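Local coordinates for Serine/threonine-protein kinase Tel1 (Chaetomium thermophilum, PDB 6SKY), which probably phosphorylates serine and threonine residues of proteins, with ATP as phosphate donor, to activate checkpoint signalling after DNA damage, at residues A[2430-2435]-A[2615-2620]; A[2840-2843]-A[2847-2850]; A[1957-1962]-A[1975-1980]. One frame throughout, in Å; residues are numbered along the deposited sequence.

Contact 1: residues A[2430-2435]-A[2615-2620]; sequences LMNQLS and DLRQDA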
ATOM      1  N   LEU A2430      -3.014 -31.697  22.707  1.00 32.44           N
ATOM      2  CA  LEU A2430      -3.352 -30.787  23.794  1.00 32.44           C
ATOM      3  C   LEU A2430      -3.524 -31.528  25.109  1.00 32.44           C
ATOM      4  O   LEU A2430      -4.393 -31.194  25.905  1.00 32.44           O
ATOM      5  CB  LEU A2430      -4.628 -30.014  23.492  1.00 32.44           C
ATOM      6  CG  LEU A2430      -4.944 -29.577  22.072  1.00 32.44           C
ATOM      7  CD1 LEU A2430      -6.225 -28.794  22.090  1.00 32.44           C
ATOM      8  CD2 LEU A2430      -3.818 -28.757  21.498  1.00 32.44           C
ATOM      9  N   MET A2431      -2.717 -32.552  25.352  1.00 35.34           N
ATOM     10  CA  MET A2431      -2.832 -33.301  26.592  1.00 35.34           C
ATOM     11  C   MET A2431      -2.095 -32.649  27.749  1.00 35.34           C
ATOM     12  O   MET A2431      -2.328 -33.027  28.897  1.00 35.34           O
ATOM     13  CB  MET A2431      -2.324 -34.724  26.396  1.00 35.34           C
ATOM     14  CG  MET A2431      -3.314 -35.655  25.752  1.00 35.34           C
ATOM     15  SD  MET A2431      -4.655 -36.107  26.849  1.00 35.34           S
ATOM     16  CE  MET A2431      -3.740 -36.772  28.224  1.00 35.34           C
ATOM     17  N   ASN A2432      -1.216 -31.689  27.484  1.00 36.25           N
ATOM     18  CA  ASN A2432      -0.606 -30.946  28.576  1.00 36.25           C
ATOM     19  C   ASN A2432      -1.611 -30.031  29.252  1.00 36.25           C
ATOM     20  O   ASN A2432      -1.537 -29.823  30.463  1.00 36.25           O
ATOM     21  CB  ASN A2432       0.575 -30.134  28.066  1.00 36.25           C
ATOM     22  CG  ASN A2432       1.846 -30.929  28.016  1.00 36.25           C
ATOM     23  OD1 ASN A2432       2.151 -31.681  28.933  1.00 36.25           O
ATOM     24  ND2 ASN A2432       2.604 -30.766  26.942  1.00 36.25           N
ATOM     25  N   GLN A2433      -2.543 -29.471  28.487  1.00 34.69           N
ATOM     26  CA  GLN A2433      -3.561 -28.586  29.026  1.00 34.69           C
ATOM     27  C   GLN A2433      -4.772 -29.335  29.541  1.00 34.69           C
ATOM     28  O   GLN A2433      -5.454 -28.849  30.443  1.00 34.69           O
ATOM     29  CB  GLN A2433      -4.014 -27.588  27.962  1.00 34.69           C
ATOM     30  CG  GLN A2433      -3.023 -26.484  27.663  1.00 34.69           C
ATOM     31  CD  GLN A2433      -1.944 -26.896  26.691  1.00 34.69           C
ATOM     32  OE1 GLN A2433      -2.230 -27.339  25.586  1.00 34.69           O
ATOM     33  NE2 GLN A2433      -0.694 -26.741  27.097  1.00 34.69           N
ATOM     34  N   LEU A2434      -5.066 -30.501  28.979  1.00 32.77           N
ATOM     35  CA  LEU A2434      -6.232 -31.252  29.415  1.00 32.77           C
ATOM     36  C   LEU A2434      -5.966 -31.991  30.712  1.00 32.77           C
ATOM     37  O   LEU A2434      -6.800 -31.975  31.616  1.00 32.77           O
ATOM     38  CB  LEU A2434      -6.655 -32.232  28.330  1.00 32.77           C
ATOM     39  CG  LEU A2434      -7.283 -31.614  27.090  1.00 32.77           C
ATOM     40  CD1 LEU A2434      -7.505 -32.667  26.048  1.00 32.77           C
ATOM     41  CD2 LEU A2434      -8.578 -30.953  27.453  1.00 32.77           C
ATOM     42  N   SER A2435      -4.819 -32.646  30.821  1.00 36.21           N
ATOM     43  CA  SER A2435      -4.474 -33.390  32.019  1.00 36.21           C
ATOM     44  C   SER A2435      -4.056 -32.493  33.169  1.00 36.21           C
ATOM     45  O   SER A2435      -3.808 -32.995  34.266  1.00 36.21           O
ATOM     46  CB  SER A2435      -3.360 -34.388  31.710  1.00 36.21           C
ATOM     47  OG  SER A2435      -2.184 -33.726  31.293  1.00 36.21           O
ATOM     48  N   ASP A2615      13.406 -28.694  36.050  1.00 54.11           N
ATOM     49  CA  ASP A2615      12.013 -28.624  35.620  1.00 54.11           C
ATOM     50  C   ASP A2615      11.979 -28.797  34.109  1.00 54.11           C
ATOM     51  O   ASP A2615      12.224 -27.848  33.361  1.00 54.11           O
ATOM     52  CB  ASP A2615      11.366 -27.313  36.046  1.00 54.11           C
ATOM     53  CG  ASP A2615      10.714 -27.407  37.409  1.00 54.11           C
ATOM     54  OD1 ASP A2615      10.721 -28.513  37.992  1.00 54.11           O
ATOM     55  OD2 ASP A2615      10.196 -26.379  37.896  1.00 54.11           O
ATOM     56  N   LEU A2616      11.682 -30.010  33.666  1.00 39.44           N
ATOM     57  CA  LEU A2616      11.554 -30.291  32.250  1.00 39.44           C
ATOM     58  C   LEU A2616      10.174 -29.982  31.712  1.00 39.44           C
ATOM     59  O   LEU A2616       9.991 -29.989  30.493  1.00 39.44           O
ATOM     60  CB  LEU A2616      11.876 -31.753  31.960  1.00 39.44           C
ATOM     61  CG  LEU A2616      13.326 -32.204  31.981  1.00 39.44           C
ATOM     62  CD1 LEU A2616      13.740 -32.546  33.378  1.00 39.44           C
ATOM     63  CD2 LEU A2616      13.466 -33.401  31.091  1.00 39.44           C
ATOM     64  N   ARG A2617       9.196 -29.717  32.572  1.00 34.93           N
ATOM     65  CA  ARG A2617       7.878 -29.392  32.051  1.00 34.93           C
ATOM     66  C   ARG A2617       7.858 -28.003  31.434  1.00 34.93           C
ATOM     67  O   ARG A2617       7.146 -27.776  30.453  1.00 34.93           O
ATOM     68  CB  ARG A2617       6.828 -29.517  33.144  1.00 34.93           C
ATOM     69  CG  ARG A2617       5.466 -29.827  32.605  1.00 34.93           C
ATOM     70  CD  ARG A2617       4.398 -29.536  33.617  1.00 34.93           C
ATOM     71  NE  ARG A2617       3.088 -29.938  33.125  1.00 34.93           N
ATOM     72  CZ  ARG A2617       2.219 -29.115  32.553  1.00 34.93           C
ATOM     73  NH1 ARG A2617       1.053 -29.574  32.136  1.00 34.93           N
ATOM     74  NH2 ARG A2617       2.512 -27.837  32.403  1.00 34.93           N
ATOM     75  N   GLN A2618       8.645 -27.073  31.967  1.00 34.92           N
ATOM     76  CA  GLN A2618       8.827 -25.787  31.309  1.00 34.92           C
ATOM     77  C   GLN A2618       9.389 -25.967  29.907  1.00 34.92           C
ATOM     78  O   GLN A2618       8.878 -25.394  28.938  1.00 34.92           O
ATOM     79  CB  GLN A2618       9.754 -24.905  32.139  1.00 34.92           C
ATOM     80  CG  GLN A2618       9.245 -24.594  33.521  1.00 34.92           C
ATOM     81  CD  GLN A2618       7.980 -23.782  33.494  1.00 34.92           C
ATOM     82  OE1 GLN A2618       6.916 -24.259  33.870  1.00 34.92           O
ATOM     83  NE2 GLN A2618       8.087 -22.545  33.043  1.00 34.92           N
ATOM     84  N   ASP A2619      10.449 -26.767  29.786  1.00 33.15           N
ATOM     85  CA  ASP A2619      11.075 -26.996  28.493  1.00 33.15           C
ATOM     86  C   ASP A2619      10.124 -27.676  27.524  1.00 33.15           C
ATOM     87  O   ASP A2619      10.108 -27.346  26.337  1.00 33.15           O
ATOM     88  CB  ASP A2619      12.338 -27.828  28.664  1.00 33.15           C
ATOM     89  CG  ASP A2619      13.451 -27.068  29.348  1.00 33.15           C
ATOM     90  OD1 ASP A2619      13.184 -25.984  29.897  1.00 33.15           O
ATOM     91  OD2 ASP A2619      14.600 -27.552  29.334  1.00 33.15           O
ATOM     92  N   ALA A2620       9.316 -28.618  28.010  1.00 26.81           N
ATOM     93  CA  ALA A2620       8.399 -29.335  27.129  1.00 26.81           C
ATOM     94  C   ALA A2620       7.261 -28.442  26.659  1.00 26.81           C
ATOM     95  O   ALA A2620       6.895 -28.456  25.477  1.00 26.81           O
ATOM     96  CB  ALA A2620       7.851 -30.561  27.843  1.00 26.81           C
TER

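Contact 2: residues A[2840-2843]-A[2847-2850]; sequences DSLR and LYQW. Unlike the reference sequence in segment 2847-2850: Leu2847 (reference Phe). Residues 2848, 2849, 2850 of segment 2847-2850 come from a tag, linker or insertion.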
ATOM      1  N   ASP A2840      -3.070 -18.035  24.810  1.00 34.04           N
ATOM      2  CA  ASP A2840      -4.245 -18.146  25.661  1.00 34.04           C
ATOM      3  C   ASP A2840      -4.445 -19.572  26.135  1.00 34.04           C
ATOM      4  O   ASP A2840      -4.768 -19.802  27.302  1.00 34.04           O
ATOM      5  CB  ASP A2840      -5.482 -17.655  24.919  1.00 34.04           C
ATOM      6  CG  ASP A2840      -5.614 -16.151  24.947  1.00 34.04           C
ATOM      7  OD1 ASP A2840      -4.876 -15.507  25.719  1.00 34.04           O
ATOM      8  OD2 ASP A2840      -6.456 -15.609  24.200  1.00 34.04           O
ATOM      9  N   SER A2841      -4.272 -20.547  25.245  1.00 32.55           N
ATOM     10  CA  SER A2841      -4.272 -21.933  25.691  1.00 32.55           C
ATOM     11  C   SER A2841      -3.215 -22.160  26.753  1.00 32.55           C
ATOM     12  O   SER A2841      -3.404 -22.973  27.658  1.00 32.55           O
ATOM     13  CB  SER A2841      -4.029 -22.870  24.517  1.00 32.55           C
ATOM     14  OG  SER A2841      -2.643 -23.016  24.284  1.00 32.55           O
ATOM     15  N   LEU A2842      -2.092 -21.462  26.648  1.00 35.24           N
ATOM     16  CA  LEU A2842      -1.081 -21.526  27.699  1.00 35.24           C
ATOM     17  C   LEU A2842      -1.560 -20.885  28.992  1.00 35.24           C
ATOM     18  O   LEU A2842      -1.080 -21.238  30.070  1.00 35.24           O
ATOM     19  CB  LEU A2842       0.195 -20.839  27.226  1.00 35.24           C
ATOM     20  CG  LEU A2842       1.476 -21.273  27.898  1.00 35.24           C
ATOM     21  CD1 LEU A2842       1.553 -22.748  27.739  1.00 35.24           C
ATOM     22  CD2 LEU A2842       2.638 -20.613  27.231  1.00 35.24           C
ATOM     23  N   ARG A2843      -2.480 -19.924  28.907  1.00 37.12           N
ATOM     24  CA  ARG A2843      -2.919 -19.201  30.095  1.00 37.12           C
ATOM     25  C   ARG A2843      -3.806 -20.043  31.001  1.00 37.12           C
ATOM     26  O   ARG A2843      -3.882 -19.773  32.202  1.00 37.12           O
ATOM     27  CB  ARG A2843      -3.658 -17.934  29.682  1.00 37.12           C
ATOM     28  CG  ARG A2843      -3.714 -16.875  30.744  1.00 37.12           C
ATOM     29  CD  ARG A2843      -4.944 -16.007  30.573  1.00 37.12           C
ATOM     30  NE  ARG A2843      -4.960 -15.283  29.310  1.00 37.12           N
ATOM     31  CZ  ARG A2843      -4.493 -14.049  29.156  1.00 37.12           C
ATOM     32  NH1 ARG A2843      -4.550 -13.457  27.973  1.00 37.12           N
ATOM     33  NH2 ARG A2843      -3.969 -13.407  30.185  1.00 37.12           N
ATOM     34  N   LEU A2847      -0.171 -25.491  35.596  1.00 41.52           N
ATOM     35  CA  LEU A2847       1.148 -25.911  36.030  1.00 41.52           C
ATOM     36  C   LEU A2847       2.280 -25.161  35.355  1.00 41.52           C
ATOM     37  O   LEU A2847       3.442 -25.461  35.628  1.00 41.52           O
ATOM     38  CB  LEU A2847       1.312 -27.410  35.784  1.00 41.52           C
ATOM     39  CG  LEU A2847       0.392 -28.323  36.586  1.00 41.52           C
ATOM     40  CD1 LEU A2847       0.479 -29.739  36.083  1.00 41.52           C
ATOM     41  CD2 LEU A2847       0.785 -28.261  38.032  1.00 41.52           C
ATOM     42  N   TYR A2848       1.983 -24.207  34.482  1.00 37.75           N
ATOM     43  CA  TYR A2848       3.022 -23.423  33.833  1.00 37.75           C
ATOM     44  C   TYR A2848       3.341 -22.207  34.688  1.00 37.75           C
ATOM     45  O   TYR A2848       2.438 -21.463  35.070  1.00 37.75           O
ATOM     46  CB  TYR A2848       2.591 -22.997  32.430  1.00 37.75           C
ATOM     47  CG  TYR A2848       3.692 -22.312  31.671  1.00 37.75           C
ATOM     48  CD1 TYR A2848       4.771 -23.026  31.191  1.00 37.75           C
ATOM     49  CD2 TYR A2848       3.664 -20.953  31.451  1.00 37.75           C
ATOM     50  CE1 TYR A2848       5.778 -22.408  30.517  1.00 37.75           C
ATOM     51  CE2 TYR A2848       4.670 -20.328  30.779  1.00 37.75           C
ATOM     52  CZ  TYR A2848       5.723 -21.057  30.316  1.00 37.75           C
ATOM     53  OH  TYR A2848       6.733 -20.428  29.640  1.00 37.75           O
ATOM     54  N   GLN A2849       4.618 -22.017  34.999  1.00 40.50           N
ATOM     55  CA  GLN A2849       5.057 -20.907  35.832  1.00 40.50           C
ATOM     56  C   GLN A2849       5.471 -19.738  34.953  1.00 40.50           C
ATOM     57  O   GLN A2849       6.252 -19.908  34.016  1.00 40.50           O
ATOM     58  CB  GLN A2849       6.229 -21.319  36.721  1.00 40.50           C
ATOM     59  CG  GLN A2849       6.131 -22.710  37.300  1.00 40.50           C
ATOM     60  CD  GLN A2849       5.043 -22.839  38.339  1.00 40.50           C
ATOM     61  OE1 GLN A2849       4.503 -23.921  38.556  1.00 40.50           O
ATOM     62  NE2 GLN A2849       4.722 -21.735  38.998  1.00 40.50           N
ATOM     63  N   TRP A2850       4.965 -18.554  35.267  1.00 38.75           N
ATOM     64  CA  TRP A2850       5.253 -17.371  34.474  1.00 38.75           C
ATOM     65  C   TRP A2850       6.381 -16.534  35.043  1.00 38.75           C
ATOM     66  O   TRP A2850       6.667 -15.460  34.514  1.00 38.75           O
ATOM     67  CB  TRP A2850       4.001 -16.519  34.331  1.00 38.75           C
ATOM     68  CG  TRP A2850       2.995 -17.151  33.481  1.00 38.75           C
ATOM     69  CD1 TRP A2850       2.040 -18.022  33.868  1.00 38.75           C
ATOM     70  CD2 TRP A2850       2.840 -16.976  32.078  1.00 38.75           C
ATOM     71  NE1 TRP A2850       1.285 -18.401  32.796  1.00 38.75           N
ATOM     72  CE2 TRP A2850       1.759 -17.767  31.681  1.00 38.75           C
ATOM     73  CE3 TRP A2850       3.508 -16.221  31.119  1.00 38.75           C
ATOM     74  CZ2 TRP A2850       1.330 -17.827  30.367  1.00 38.75           C
ATOM     75  CZ3 TRP A2850       3.079 -16.280  29.826  1.00 38.75           C
ATOM     76  CH2 TRP A2850       2.007 -17.077  29.456  1.00 38.75           C
TER

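Contact 3: residues A[1957-1962]-A[1975-1980]; sequences AFRGAQ and RQDCNA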
ATOM      1  N   ALA A1957       7.512   2.106 -14.134  1.00 31.63           N
ATOM      2  CA  ALA A1957       7.611   3.536 -13.858  1.00 31.63           C
ATOM      3  C   ALA A1957       9.004   4.076 -14.166  1.00 31.63           C
ATOM      4  O   ALA A1957       9.164   5.029 -14.939  1.00 31.63           O
ATOM      5  CB  ALA A1957       7.251   3.800 -12.401  1.00 31.63           C
ATOM      6  N   PHE A1958      10.027   3.481 -13.555  1.00 29.73           N
ATOM      7  CA  PHE A1958      11.393   3.954 -13.740  1.00 29.73           C
ATOM      8  C   PHE A1958      11.855   3.783 -15.179  1.00 29.73           C
ATOM      9  O   PHE A1958      12.557   4.645 -15.723  1.00 29.73           O
ATOM     10  CB  PHE A1958      12.329   3.214 -12.791  1.00 29.73           C
ATOM     11  CG  PHE A1958      12.153   3.579 -11.352  1.00 29.73           C
ATOM     12  CD1 PHE A1958      11.097   3.088 -10.625  1.00 29.73           C
ATOM     13  CD2 PHE A1958      13.049   4.405 -10.723  1.00 29.73           C
ATOM     14  CE1 PHE A1958      10.937   3.425  -9.309  1.00 29.73           C
ATOM     15  CE2 PHE A1958      12.888   4.737  -9.408  1.00 29.73           C
ATOM     16  CZ  PHE A1958      11.833   4.247  -8.704  1.00 29.73           C
ATOM     17  N   ARG A1959      11.459   2.685 -15.824  1.00 35.39           N
ATOM     18  CA  ARG A1959      11.839   2.472 -17.211  1.00 35.39           C
ATOM     19  C   ARG A1959      11.143   3.449 -18.140  1.00 35.39           C
ATOM     20  O   ARG A1959      11.754   3.933 -19.091  1.00 35.39           O
ATOM     21  CB  ARG A1959      11.527   1.046 -17.632  1.00 35.39           C
ATOM     22  CG  ARG A1959      12.696   0.126 -17.569  1.00 35.39           C
ATOM     23  CD  ARG A1959      13.888   0.696 -18.281  1.00 35.39           C
ATOM     24  NE  ARG A1959      15.082  -0.054 -17.930  1.00 35.39           N
ATOM     25  CZ  ARG A1959      16.305   0.266 -18.322  1.00 35.39           C
ATOM     26  NH1 ARG A1959      17.334  -0.475 -17.952  1.00 35.39           N
ATOM     27  NH2 ARG A1959      16.497   1.330 -19.083  1.00 35.39           N
ATOM     28  N   GLY A1960       9.865   3.739 -17.906  1.00 30.17           N
ATOM     29  CA  GLY A1960       9.195   4.733 -18.715  1.00 30.17           C
ATOM     30  C   GLY A1960       9.821   6.101 -18.578  1.00 30.17           C
ATOM     31  O   GLY A1960       9.941   6.835 -19.556  1.00 30.17           O
ATOM     32  N   ALA A1961      10.240   6.462 -17.369  1.00 27.45           N
ATOM     33  CA  ALA A1961      10.911   7.745 -17.195  1.00 27.45           C
ATOM     34  C   ALA A1961      12.227   7.788 -17.965  1.00 27.45           C
ATOM     35  O   ALA A1961      12.504   8.752 -18.688  1.00 27.45           O
ATOM     36  CB  ALA A1961      11.136   8.022 -15.714  1.00 27.45           C
ATOM     37  N   GLN A1962      13.050   6.745 -17.828  1.00 34.58           N
ATOM     38  CA  GLN A1962      14.292   6.679 -18.594  1.00 34.58           C
ATOM     39  C   GLN A1962      14.028   6.752 -20.089  1.00 34.58           C
ATOM     40  O   GLN A1962      14.710   7.474 -20.821  1.00 34.58           O
ATOM     41  CB  GLN A1962      15.042   5.393 -18.267  1.00 34.58           C
ATOM     42  CG  GLN A1962      15.659   5.356 -16.906  1.00 34.58           C
ATOM     43  CD  GLN A1962      16.876   6.231 -16.805  1.00 34.58           C
ATOM     44  OE1 GLN A1962      17.401   6.697 -17.813  1.00 34.58           O
ATOM     45  NE2 GLN A1962      17.336   6.464 -15.584  1.00 34.58           N
ATOM     46  N   ARG A1975      17.005   2.676 -27.362  1.00 50.32           N
ATOM     47  CA  ARG A1975      16.877   1.322 -27.886  1.00 50.32           C
ATOM     48  C   ARG A1975      16.902   0.301 -26.760  1.00 50.32           C
ATOM     49  O   ARG A1975      15.940  -0.447 -26.552  1.00 50.32           O
ATOM     50  CB  ARG A1975      18.001   1.058 -28.882  1.00 50.32           C
ATOM     51  CG  ARG A1975      18.149   2.155 -29.909  1.00 50.32           C
ATOM     52  CD  ARG A1975      19.064   1.737 -31.036  1.00 50.32           C
ATOM     53  NE  ARG A1975      19.066   2.717 -32.115  1.00 50.32           N
ATOM     54  CZ  ARG A1975      19.568   2.492 -33.322  1.00 50.32           C
ATOM     55  NH1 ARG A1975      20.106   1.314 -33.604  1.00 50.32           N
ATOM     56  NH2 ARG A1975      19.528   3.441 -34.248  1.00 50.32           N
ATOM     57  N   GLN A1976      17.990   0.293 -25.991  1.00 48.19           N
ATOM     58  CA  GLN A1976      18.078  -0.593 -24.841  1.00 48.19           C
ATOM     59  C   GLN A1976      16.904  -0.386 -23.899  1.00 48.19           C
ATOM     60  O   GLN A1976      16.301  -1.359 -23.432  1.00 48.19           O
ATOM     61  CB  GLN A1976      19.402  -0.372 -24.122  1.00 48.19           C
ATOM     62  CG  GLN A1976      20.593  -0.597 -25.022  1.00 48.19           C
ATOM     63  CD  GLN A1976      21.743   0.326 -24.706  1.00 48.19           C
ATOM     64  OE1 GLN A1976      22.092   0.527 -23.546  1.00 48.19           O
ATOM     65  NE2 GLN A1976      22.335   0.906 -25.742  1.00 48.19           N
ATOM     66  N   ASP A1977      16.535   0.872 -23.645  1.00 43.42           N
ATOM     67  CA  ASP A1977      15.371   1.147 -22.810  1.00 43.42           C
ATOM     68  C   ASP A1977      14.158   0.397 -23.325  1.00 43.42           C
ATOM     69  O   ASP A1977      13.506  -0.342 -22.578  1.00 43.42           O
ATOM     70  CB  ASP A1977      15.091   2.646 -22.765  1.00 43.42           C
ATOM     71  CG  ASP A1977      16.090   3.400 -21.926  1.00 43.42           C
ATOM     72  OD1 ASP A1977      16.467   2.891 -20.855  1.00 43.42           O
ATOM     73  OD2 ASP A1977      16.501   4.503 -22.333  1.00 43.42           O
ATOM     74  N   CYS A1978      13.876   0.530 -24.622  1.00 42.53           N
ATOM     75  CA  CYS A1978      12.744  -0.173 -25.204  1.00 42.53           C
ATOM     76  C   CYS A1978      12.844  -1.660 -24.919  1.00 42.53           C
ATOM     77  O   CYS A1978      11.885  -2.276 -24.444  1.00 42.53           O
ATOM     78  CB  CYS A1978      12.677   0.095 -26.702  1.00 42.53           C
ATOM     79  SG  CYS A1978      11.178  -0.468 -27.502  1.00 42.53           S
ATOM     80  N   ASN A1979      14.026  -2.239 -25.141  1.00 42.12           N
ATOM     81  CA  ASN A1979      14.233  -3.647 -24.829  1.00 42.12           C
ATOM     82  C   ASN A1979      13.794  -3.949 -23.409  1.00 42.12           C
ATOM     83  O   ASN A1979      12.910  -4.783 -23.179  1.00 42.12           O
ATOM     84  CB  ASN A1979      15.699  -4.019 -25.029  1.00 42.12           C
ATOM     85  CG  ASN A1979      16.008  -4.401 -26.451  1.00 42.12           C
ATOM     86  OD1 ASN A1979      15.158  -4.928 -27.160  1.00 42.12           O
ATOM     87  ND2 ASN A1979      17.231  -4.136 -26.879  1.00 42.12           N
ATOM     88  N   ALA A1980      14.359  -3.217 -22.448  1.00 36.95           N
ATOM     89  CA  ALA A1980      14.003  -3.427 -21.055  1.00 36.95           C
ATOM     90  C   ALA A1980      12.501  -3.351 -20.875  1.00 36.95           C
ATOM     91  O   ALA A1980      11.890  -4.247 -20.283  1.00 36.95           O
ATOM     92  CB  ALA A1980      14.709  -2.402 -20.179  1.00 36.95           C
TER

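Contact 1: residues A[2430-2435]-A[2615-2620]
Asn2432, on the short helix 2431-2434, lies across from Arg2617 in the first turn of helix 2616-2632, with the backbones coming nearest at 9.3 Å between the CA atoms of Asn2432 and Ala2620. That separation is bridged mainly by one long side chain. Arg2617 has CG anti to its own N (chi1 -153°) and runs extended from CG to NE, which carries the guanidinium over to the other helix. There NH1 of Arg2617 meets the backbone O of Asn2432 at 3.1 Å. The carbonyl oxygen sits at the guanidinium edge, in its plane, but the N-H points well off the acceptor (121°), and the hydrogen bond is weak. The other terminal nitrogen, NH2, forms a salt bridge with Asp2845, a second anchor that limits rotation of the group. The Asn2432 side chain slides past Arg2617 in the opposite direction, its amide plane turned 69° from the guanidinium. Its OD1 stays 4.0 Å from NH1 of Arg2617 and instead accepts a weak hydrogen bond from His2467, while the rest of the side chain leans on Ile2621 and Gln2624 further along helix 2616-2632. Within 2430-2435 the turn is tied by Met2431 O, which accepts from both the N and the OG of Ser2435. Met2431 and Leu2434 pack on helix 2444-2459. The contact joins the FAT region to the kinase domain. Helix 2616-2632 follows strand 2604-2611 of the antiparallel sheet, consistent with the N-lobe helix that takes the place of alphaC in phosphatidylinositol 3-kinase-related kinases, and the arrangement fits the family architecture in which FAT helices embrace the kinase.

Contact 2: residues A[2840-2843]-A[2847-2850]
Leu2842 and Tyr2848 form the apolar centre of this contact: CD2 of Leu2842 rests over one face of the phenol ring, toward its rim, 4.1 Å from CE2 of Tyr2848. The same methyl group, CD2 of Leu2842, also lies 4.2 Å from CH2 of Trp2850, so one leucine branch serves both rings. The indole also meets the helix backbone, with O of Leu2842 at the ring edge, 4.2 Å from CZ2 of Trp2850. The two rings are in turn fitted to each other, CD2 of Tyr2848 standing 3.7 Å above one indole face while NE1 of Trp2850 lies at the edge of the phenol ring. With chi1 of -174°, the tyrosine ring swings anti to its backbone N and lies against the leucine. Tyr2848 and Trp2850 belong to an insertion relative to the reference sequence. Farther out, Arg2843 is fixed at its polar end: NH1 reaches OD1 of Asp2840 on the syn side, tilted out of the carboxylate plane, in a 3.1 Å salt bridge, and NH2 makes another with Asp2900. The side chain of Tyr2848 is about 11 Å from that of the magnesium ligand Asp2779. The loop after helix 2832-2843 is thus folded back on that helix, with Tyr2848 against Gln2618 and Met2622 of helix 2616-2632 and Trp2850 against helix 2898-2908.

Contact 3: residues A[1957-1962]-A[1975-1980]
Arg1959 reaches Asp1977 by bending at chi2 (-51°) and then running straight to its guanidinium, while Asp1977 sets CG beside its own backbone N and turns its carboxylate to meet it. The two side chains cross at about a right angle, with guanidinium and carboxylate planes 56° apart. NH2 of Arg1959 faces OD1 of Asp1977 in an apparent salt bridge, but these two atoms are modelled too close together, so its detailed geometry is doubtful. The other carboxylate oxygen, OD2 of Asp1977, is hydrogen-bonded to ND1 of His1966, one turn after Gln1962 on helix 1953-1968. Ala1980, one turn after the aspartate, places CB over one face of the guanidinium, nearest NE of Arg1959 at 3.3 Å, and also meets the aliphatic part of the arginine at CD. Gln1962 adds a lighter touch with its CB near the same carboxylate. Phe1958 packs elsewhere, on helix 1939-1948, and its ring meets His2217 of the second subunit. The axes of segments 1957-1962 and 1975-1980 approach to 9.5 Å and run nearly antiparallel, at 158° between their N-to-C directions. This is the helical hairpin that is the building element of an alpha solenoid, here within the FAT region and with its first helix at the dimer interface.

From the N terminus, contact 3 comes first and closes a short helix-loop-helix hairpin in the FAT region. Contact 1 then spans 179 intervening residues, joining a late FAT helix to the kinase domain. Contact 2 closes a turn of three residues after helix 2832-2843. The three follow one another in series, and none nests within or crosses another. Contacts 1 and 2 nevertheless meet in space, their centres about 9 Å apart: Gln2433 touches the backbone of Ser2841, and Arg2617 lies against Leu2847. Together they tie FAT to both early and late kinase segments. Contact 3 stands about 60 Å from contact 1, centre to centre, beside the other subunit.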